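Local coordinates for cytosine deaminase (Klebsiella pneumoniae, PDB 4R85), which probably deaminates cytosine and 5-methylcytosine hydrolytically, as an iron-containing member of the amidohydrolase family, at residues A[245-250]-A[285-290]. Numbering follows the deposited sequence.
Sequences MGSYDN and PKRRGV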
# COMPACT_ATOMS: atom_id res chain seq x y z
N MET A 245 -21.05 6.18 0.99
CA MET A 245 -20.85 7.49 1.58
C MET A 245 -19.79 8.29 0.81
O MET A 245 -19.88 9.50 0.68
CB MET A 245 -20.48 7.41 3.07
CG MET A 245 -20.52 8.77 3.74
SD MET A 245 -19.57 8.79 5.28
CE MET A 245 -20.46 7.52 6.17
N GLY A 246 -18.79 7.60 0.27
CA GLY A 246 -17.81 8.25 -0.59
C GLY A 246 -18.36 8.79 -1.90
O GLY A 246 -17.66 9.49 -2.63
N SER A 247 -19.63 8.49 -2.20
CA SER A 247 -20.28 9.07 -3.36
C SER A 247 -21.55 9.88 -3.02
O SER A 247 -22.25 10.32 -3.93
CB SER A 247 -20.64 7.96 -4.37
OG SER A 247 -19.47 7.26 -4.79
N TYR A 248 -21.85 10.08 -1.73
CA TYR A 248 -23.10 10.75 -1.35
C TYR A 248 -23.17 12.19 -1.83
O TYR A 248 -22.15 12.88 -1.96
CB TYR A 248 -23.34 10.76 0.17
CG TYR A 248 -23.88 9.48 0.76
CD1 TYR A 248 -24.40 8.48 -0.05
CD2 TYR A 248 -23.88 9.28 2.14
CE1 TYR A 248 -24.89 7.30 0.50
CE2 TYR A 248 -24.37 8.11 2.70
CZ TYR A 248 -24.87 7.13 1.87
OH TYR A 248 -25.35 5.96 2.43
N ASP A 249 -24.38 12.64 -2.09
CA ASP A 249 -24.63 14.06 -2.21
C ASP A 249 -24.08 14.72 -0.94
O ASP A 249 -24.27 14.23 0.16
CB ASP A 249 -26.12 14.32 -2.32
CG ASP A 249 -26.44 15.80 -2.34
OD1 ASP A 249 -26.42 16.39 -3.44
OD2 ASP A 249 -26.67 16.38 -1.25
N ASN A 250 -23.38 15.83 -1.11
CA ASN A 250 -22.71 16.48 0.01
C ASN A 250 -23.63 17.16 1.02
O ASN A 250 -23.31 17.17 2.21
CB ASN A 250 -21.64 17.44 -0.48
CG ASN A 250 -20.52 16.72 -1.16
OD1 ASN A 250 -20.14 15.62 -0.76
ND2 ASN A 250 -19.99 17.32 -2.22
N PRO A 285 -13.19 10.11 -15.05
CA PRO A 285 -12.35 9.73 -13.90
C PRO A 285 -12.95 8.59 -13.08
O PRO A 285 -14.15 8.35 -13.12
CB PRO A 285 -12.28 11.01 -13.06
CG PRO A 285 -13.43 11.86 -13.53
CD PRO A 285 -13.62 11.52 -14.98
N LYS A 286 -12.09 7.89 -12.35
CA LYS A 286 -12.51 6.71 -11.62
C LYS A 286 -12.51 7.02 -10.14
O LYS A 286 -11.47 7.40 -9.58
CB LYS A 286 -11.54 5.56 -11.91
CG LYS A 286 -12.07 4.21 -11.52
CD LYS A 286 -11.19 3.10 -12.10
CE LYS A 286 -10.98 3.26 -13.60
NZ LYS A 286 -12.19 2.91 -14.41
N ARG A 287 -13.67 6.86 -9.49
CA ARG A 287 -13.77 7.19 -8.07
C ARG A 287 -12.99 6.22 -7.18
O ARG A 287 -12.80 5.05 -7.51
CB ARG A 287 -15.24 7.27 -7.62
CG ARG A 287 -15.92 5.91 -7.30
CD ARG A 287 -17.45 6.10 -7.18
NE ARG A 287 -18.00 6.54 -8.47
CZ ARG A 287 -19.16 7.18 -8.62
NH1 ARG A 287 -19.91 7.48 -7.57
NH2 ARG A 287 -19.56 7.53 -9.84
N ARG A 288 -12.53 6.72 -6.03
CA ARG A 288 -11.84 5.87 -5.08
C ARG A 288 -12.78 4.86 -4.45
O ARG A 288 -12.40 3.71 -4.24
CB ARG A 288 -11.19 6.73 -3.98
CG ARG A 288 -10.06 7.59 -4.51
CD ARG A 288 -9.65 8.78 -3.59
NE ARG A 288 -8.66 9.55 -4.33
CZ ARG A 288 -7.46 9.90 -3.88
NH1 ARG A 288 -7.09 9.61 -2.64
NH2 ARG A 288 -6.64 10.55 -4.70
N GLY A 289 -13.99 5.32 -4.11
CA GLY A 289 -15.03 4.46 -3.57
C GLY A 289 -14.89 4.07 -2.11
O GLY A 289 -15.47 3.08 -1.68
N VAL A 290 -14.11 4.84 -1.35
CA VAL A 290 -13.91 4.55 0.06
C VAL A 290 -14.73 5.55 0.88
O VAL A 290 -14.95 6.67 0.44
CB VAL A 290 -12.40 4.63 0.40
CG1 VAL A 290 -12.15 4.51 1.89
CG2 VAL A 290 -11.64 3.54 -0.36
O HOH W 1 -14.88 8.44 -3.62
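Ser-247 and Arg-287 carry the side-chain part of this contact through one hydrogen bond, with NH1 of Arg-287 donating to OG of Ser-247 over 2.8 Å. The N-H...O angle of 158° makes it fairly straight, and OG lies only 6° out of the guanidinium plane, which places the serine at the edge of the group and not over a face. The CB of Ser-247 borders the same edge, 3.3 Å from NH1 of Arg-287. A bend at chi3 (64°) turns NE and the guanidinium at the end of the arginine chain. CD of Arg-287 lies 3.3 Å from OG of Ser-247; the hydroxyl therefore meets both the aliphatic chain and its charged end. NE of Arg-287 forms a salt bridge with Asp-282, a second tie that should limit rotation of the guanidinium.

Backbone atoms make the rest of the junction. Gly-246 approaches Val-290 with a CA separation of 5.4 Å, and its CA lies 3.4 Å from Val-290 O, a CA-H...O contact. Having no side chain lets the glycine come this near the carbonyl. A water bridges the same region, donating to Gly-246 O and accepting from Gly-289 N, the latter bond being long at 3.3 Å.

Within the TIM-barrel fold of the amidohydrolases, the contact joins the loop between strand 237-240 and helix 250-263 to the loop between helices 271-277 and 293-298. The CA-CB bond of Val-290 points away from 245-250, and its side chain, about 12 Å from the bound 5-methylcytosine, touches Ser-269 of strand 266-269, while Arg-288 reaches the second subunit.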